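Local coordinates for protein deoxyribose-phosphate aldolase (Toxoplasma gondii, PDB 4EIV) that belongs to the deoxyribose-phosphate aldolase family and folds as a closed eight-stranded beta/alpha (TIM) barrel, present here as two subunits, at residues N28-A33 and P55-V60; A45-I50 and G271-L276. All blocks are in the same frame, centred on the assembly; numbering follows the deposited sequence.

Interaction 1 (N28-A33 and P55-V60)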
loop_
_atom_site.group_PDB
_atom_site.type_symbol
_atom_site.label_atom_id
_atom_site.label_comp_id
_atom_site.label_asym_id
_atom_site.label_seq_id
_atom_site.Cartn_x
_atom_site.Cartn_y
_atom_site.Cartn_z
ATOM N N ASN A 28 -5.790 -3.403 7.453
ATOM C CA ASN A 28 -5.978 -3.628 6.027
ATOM C C ASN A 28 -5.493 -5.014 5.538
ATOM O O ASN A 28 -5.829 -5.422 4.435
ATOM C CB ASN A 28 -5.234 -2.530 5.256
ATOM C CG ASN A 28 -5.392 -2.649 3.751
ATOM O OD1 ASN A 28 -6.488 -2.666 3.222
ATOM N ND2 ASN A 28 -4.263 -2.710 3.048
ATOM N N PHE A 29 -4.679 -5.685 6.358
ATOM C CA PHE A 29 -4.135 -7.016 6.053
ATOM C C PHE A 29 -4.720 -8.133 6.911
ATOM O O PHE A 29 -4.443 -9.313 6.662
ATOM C CB PHE A 29 -2.627 -7.072 6.350
ATOM C CG PHE A 29 -1.808 -6.045 5.636
ATOM C CD1 PHE A 29 -2.075 -5.698 4.321
ATOM C CD2 PHE A 29 -0.708 -5.470 6.278
ATOM C CE1 PHE A 29 -1.287 -4.760 3.667
ATOM C CE2 PHE A 29 0.090 -4.536 5.613
ATOM C CZ PHE A 29 -0.205 -4.196 4.301
ATOM N N PHE A 30 -5.523 -7.777 7.906
ATOM C CA PHE A 30 -5.852 -8.732 8.958
ATOM C C PHE A 30 -6.950 -9.712 8.674
ATOM O O PHE A 30 -7.991 -9.363 8.115
ATOM C CB PHE A 30 -6.161 -7.960 10.273
ATOM C CG PHE A 30 -5.820 -8.703 11.546
ATOM C CD1 PHE A 30 -4.520 -8.719 12.007
ATOM C CD2 PHE A 30 -6.777 -9.371 12.281
ATOM C CE1 PHE A 30 -4.197 -9.371 13.156
ATOM C CE2 PHE A 30 -6.441 -10.039 13.452
ATOM C CZ PHE A 30 -5.149 -10.043 13.868
ATOM N N GLU A 31 -6.695 -10.952 9.096
ATOM C CA GLU A 31 -7.678 -12.033 9.046
ATOM C C GLU A 31 -7.719 -12.627 10.453
ATOM O O GLU A 31 -6.768 -13.257 10.899
ATOM C CB GLU A 31 -7.288 -13.063 7.984
ATOM C CG GLU A 31 -7.395 -12.523 6.569
ATOM C CD GLU A 31 -6.923 -13.461 5.502
ATOM O OE1 GLU A 31 -6.079 -14.319 5.778
ATOM O OE2 GLU A 31 -7.405 -13.338 4.355
ATOM N N VAL A 32 -8.828 -12.408 11.150
ATOM C CA VAL A 32 -8.946 -12.847 12.533
ATOM C C VAL A 32 -9.411 -14.303 12.618
ATOM O O VAL A 32 -10.264 -14.727 11.852
ATOM C CB VAL A 32 -9.903 -11.911 13.325
ATOM C CG1 VAL A 32 -11.349 -11.999 12.830
ATOM C CG2 VAL A 32 -9.790 -12.148 14.836
ATOM N N ALA A 33 -8.824 -15.045 13.545
ATOM C CA ALA A 33 -9.147 -16.439 13.756
ATOM C C ALA A 33 -10.297 -16.650 14.739
ATOM O O ALA A 33 -10.343 -16.027 15.791
ATOM C CB ALA A 33 -7.904 -17.175 14.277
ATOM N N PRO A 55 -13.042 0.876 9.824
ATOM C CA PRO A 55 -12.739 0.194 8.567
ATOM C C PRO A 55 -12.585 -1.313 8.774
ATOM O O PRO A 55 -11.836 -1.765 9.642
ATOM C CB PRO A 55 -11.412 0.822 8.150
ATOM C CG PRO A 55 -10.758 1.163 9.418
ATOM C CD PRO A 55 -11.867 1.626 10.315
ATOM N N ALA A 56 -13.290 -2.074 7.958
ATOM C CA ALA A 56 -13.276 -3.521 8.085
ATOM C C ALA A 56 -11.925 -4.119 7.755
ATOM O O ALA A 56 -11.193 -3.624 6.885
ATOM C CB ALA A 56 -14.317 -4.135 7.172
ATOM N N ILE A 57 -11.616 -5.206 8.441
ATOM C CA ILE A 57 -10.419 -5.973 8.135
ATOM C C ILE A 57 -10.704 -6.844 6.908
ATOM O O ILE A 57 -11.801 -6.770 6.324
ATOM C CB ILE A 57 -9.935 -6.810 9.329
ATOM C CG1 ILE A 57 -10.921 -7.920 9.717
ATOM C CG2 ILE A 57 -9.586 -5.887 10.509
ATOM C CD1 ILE A 57 -10.393 -8.926 10.725
ATOM N N VAL A 58 -9.744 -7.680 6.508
ATOM C CA VAL A 58 -9.959 -8.479 5.299
ATOM C C VAL A 58 -11.019 -9.575 5.505
ATOM O O VAL A 58 -11.896 -9.762 4.683
ATOM C CB VAL A 58 -8.642 -9.150 4.810
ATOM C CG1 VAL A 58 -8.887 -9.925 3.533
ATOM C CG2 VAL A 58 -7.537 -8.091 4.599
ATOM N N GLY A 59 -10.900 -10.326 6.584
ATOM C CA GLY A 59 -11.787 -11.445 6.803
ATOM C C GLY A 59 -11.636 -12.151 8.122
ATOM O O GLY A 59 -10.900 -11.713 9.025
ATOM N N VAL A 60 -12.424 -13.221 8.243
ATOM C CA VAL A 60 -12.452 -14.076 9.412
ATOM C C VAL A 60 -12.221 -15.503 8.942
ATOM O O VAL A 60 -12.725 -15.900 7.885
ATOM C CB VAL A 60 -13.803 -13.952 10.188
ATOM C CG1 VAL A 60 -15.002 -14.327 9.305
ATOM C CG2 VAL A 60 -13.770 -14.755 11.485
#
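Phe30 O receives two backbone donors from 55-60. Val58 N, at 2.9 Å from Phe30 O, lies in the carbonyl plane of Phe30, although the bond is bent at the hydrogen (133°), whereas Gly59 N makes a weak bond to the same oxygen at 3.4 Å. Further along, Val32 N donates to Gly59 O (3.0 Å), and two CA-H...O contacts, Glu31 CA to Gly59 O and Val60 CA to Val32 O, accompany the pairing. The bridges Glu31-Gly59 and Val32-Val60 are parallel, as expected for the first two strands of a TIM barrel, 30-34 and 59-62, which helix 41-52 connects in a beta-alpha-beta unit. Apolar contacts gather on the side of Val32. Ile57 CG1 sits between its own backbone N and carbonyl carbon (chi1 66°), and an extended chi2 (170°) then carries CD1 to the edge of the Phe30 ring, 4.0 Å from Phe30 CD2, and to 3.8 Å from Val32 CG1. Val60 CG2 closes on the same Val32 CG1 at 3.9 Å. Charge lies on the other face: the extended Glu31 chain passes Val58, with CG against Val58 CB at 4.0 Å, and its buried carboxylate forms salt bridges through OE1 with Lys235 and through OE2 with Arg268 and Lys154.

Interaction 2 (A45-I50 and G271-L276); sequences AAVCKI and GGFNLL
The Phe273 ring takes Val47 over one face and Ile50 at its edge. Val47 CG2 stands 3.9 Å from the centroid of the Phe273 ring and 14° off the ring normal, which meets the geometry of a CH-pi contact; the backbone CA of Val47 lies over a face too, 3.8 Å from Phe273 CE1. At the edge, Ile50 CB is in the ring plane, and Ile50 CG1 approaches Phe273 CE1 to 3.8 Å. Phe273 reaches across to helix 41-52 because chi1 (-172°) turns its ring away from its own backbone N, and CZ comes within 3.7 Å of Ala46 O. Helices 41-52 and 273-284 follow the first and last strands of the TIM barrel, 30-34 and 267-271, which are neighbours in the closed sheet, so this contact packs the helices across the seam where the last strand meets the first. Gly272 is the N-cap of the second helix, and its O accepts Leu276 N at 3.0 Å in the first turn. One turn beyond Phe273, Leu276 meets the Ile50 branch obliquely: Ile50 CG2 is 3.8 Å from Leu276 CG and as close to its CD2. Outside the two segments, Lys277 makes a cation-pi contact with Phe273, and Leu276 also packs on Phe30 and Val32 of strand 30-34.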
loop_
_atom_site.group_PDB
_atom_site.type_symbol
_atom_site.label_atom_id
_atom_site.label_comp_id
_atom_site.label_asym_id
_atom_site.label_seq_id
_atom_site.Cartn_x
_atom_site.Cartn_y
_atom_site.Cartn_z
ATOM N N ALA A 45 -19.948 -14.507 16.415
ATOM C CA ALA A 45 -20.576 -13.208 16.226
ATOM C C ALA A 45 -19.717 -12.099 16.836
ATOM O O ALA A 45 -19.544 -11.046 16.233
ATOM C CB ALA A 45 -21.980 -13.190 16.844
ATOM N N ALA A 46 -19.181 -12.334 18.035
ATOM C CA ALA A 46 -18.388 -11.306 18.726
ATOM C C ALA A 46 -17.142 -10.924 17.925
ATOM O O ALA A 46 -16.814 -9.753 17.762
ATOM C CB ALA A 46 -18.004 -11.775 20.133
ATOM N N VAL A 47 -16.466 -11.929 17.399
ATOM C CA VAL A 47 -15.271 -11.701 16.599
ATOM C C VAL A 47 -15.630 -10.961 15.311
ATOM O O VAL A 47 -14.959 -9.998 14.926
ATOM C CB VAL A 47 -14.584 -13.045 16.283
ATOM C CG1 VAL A 47 -13.546 -12.880 15.211
ATOM C CG2 VAL A 47 -13.993 -13.639 17.557
ATOM N N CYS A 48 -16.687 -11.415 14.647
ATOM C CA CYS A 48 -17.121 -10.816 13.387
ATOM C C CYS A 48 -17.514 -9.353 13.497
ATOM O O CYS A 48 -17.257 -8.576 12.586
ATOM C CB CYS A 48 -18.278 -11.603 12.767
ATOM S SG CYS A 48 -17.767 -13.169 12.056
ATOM N N LYS A 49 -18.136 -8.984 14.610
ATOM C CA LYS A 49 -18.552 -7.603 14.815
ATOM C C LYS A 49 -17.365 -6.651 14.870
ATOM O O LYS A 49 -17.409 -5.574 14.272
ATOM C CB LYS A 49 -19.418 -7.505 16.064
ATOM C CG LYS A 49 -20.803 -8.087 15.828
ATOM C CD LYS A 49 -21.596 -8.277 17.103
ATOM C CE LYS A 49 -22.903 -9.004 16.825
ATOM N NZ LYS A 49 -23.655 -9.334 18.070
ATOM N N ILE A 50 -16.300 -7.049 15.565
ATOM C CA ILE A 50 -15.085 -6.215 15.646
ATOM C C ILE A 50 -14.330 -6.264 14.297
ATOM O O ILE A 50 -13.812 -5.256 13.835
ATOM C CB ILE A 50 -14.175 -6.592 16.826
ATOM C CG1 ILE A 50 -14.957 -6.494 18.140
ATOM C CG2 ILE A 50 -12.916 -5.715 16.835
ATOM C CD1 ILE A 50 -15.572 -5.136 18.421
ATOM N N GLY A 271 -4.242 -13.444 12.898
ATOM C CA GLY A 271 -4.022 -13.334 14.318
ATOM C C GLY A 271 -5.293 -13.486 15.120
ATOM O O GLY A 271 -6.362 -13.696 14.557
ATOM N N GLY A 272 -5.153 -13.378 16.431
ATOM C CA GLY A 272 -6.268 -13.571 17.337
ATOM C C GLY A 272 -7.123 -12.355 17.587
ATOM O O GLY A 272 -6.801 -11.234 17.180
ATOM N N PHE A 273 -8.209 -12.605 18.295
ATOM C CA PHE A 273 -9.185 -11.591 18.652
ATOM C C PHE A 273 -8.586 -10.489 19.509
ATOM O O PHE A 273 -8.881 -9.317 19.287
ATOM C CB PHE A 273 -10.366 -12.300 19.340
ATOM C CG PHE A 273 -11.571 -11.437 19.607
ATOM C CD1 PHE A 273 -11.945 -10.403 18.756
ATOM C CD2 PHE A 273 -12.415 -11.763 20.658
ATOM C CE1 PHE A 273 -13.083 -9.651 19.011
ATOM C CE2 PHE A 273 -13.553 -11.022 20.908
ATOM C CZ PHE A 273 -13.886 -9.962 20.073
ATOM N N ASN A 274 -7.769 -10.845 20.503
ATOM C CA ASN A 274 -7.137 -9.825 21.339
ATOM C C ASN A 274 -6.233 -8.892 20.513
ATOM O O ASN A 274 -6.262 -7.672 20.714
ATOM C CB ASN A 274 -6.400 -10.445 22.524
ATOM C CG ASN A 274 -7.348 -11.053 23.549
ATOM O OD1 ASN A 274 -8.496 -10.616 23.695
ATOM N ND2 ASN A 274 -6.863 -12.050 24.281
ATOM N N LEU A 275 -5.504 -9.448 19.541
ATOM C CA LEU A 275 -4.671 -8.603 18.672
ATOM C C LEU A 275 -5.554 -7.676 17.837
ATOM O O LEU A 275 -5.259 -6.494 17.689
ATOM C CB LEU A 275 -3.720 -9.437 17.810
ATOM C CG LEU A 275 -2.863 -8.703 16.762
ATOM C CD1 LEU A 275 -1.999 -7.609 17.408
ATOM C CD2 LEU A 275 -1.969 -9.713 16.077
ATOM N N LEU A 276 -6.623 -8.217 17.258
ATOM C CA LEU A 276 -7.565 -7.398 16.500
ATOM C C LEU A 276 -8.066 -6.220 17.329
ATOM O O LEU A 276 -8.089 -5.075 16.861
ATOM C CB LEU A 276 -8.744 -8.244 16.005
ATOM C CG LEU A 276 -9.877 -7.468 15.336
ATOM C CD1 LEU A 276 -9.341 -6.621 14.160
ATOM C CD2 LEU A 276 -10.998 -8.407 14.922
#

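Strand 30-34 is common ground for the two contacts, whose centres lie 9 Å apart. In interaction 1 it pairs with strand 59-62; along its other edge it meets Gly271 of interaction 2, with probable backbone hydrogen bonds from Ala33 N to Gly271 O (3.0 Å) and from Gly271 N to Glu31 O (3.2 Å). They belong to the pairing of strands 30-34 and 267-271 that closes the barrel. Val32 CG1 links sheet to helix by packing on Val47 CG1 at 3.4 Å, while Phe30 CZ, 3.5 Å from Gly271 CA, sets a side chain against the backbone of the neighbouring strand. The segments alternate along the chain: 45-50 falls between the two of interaction 1, and 271-276 follows both.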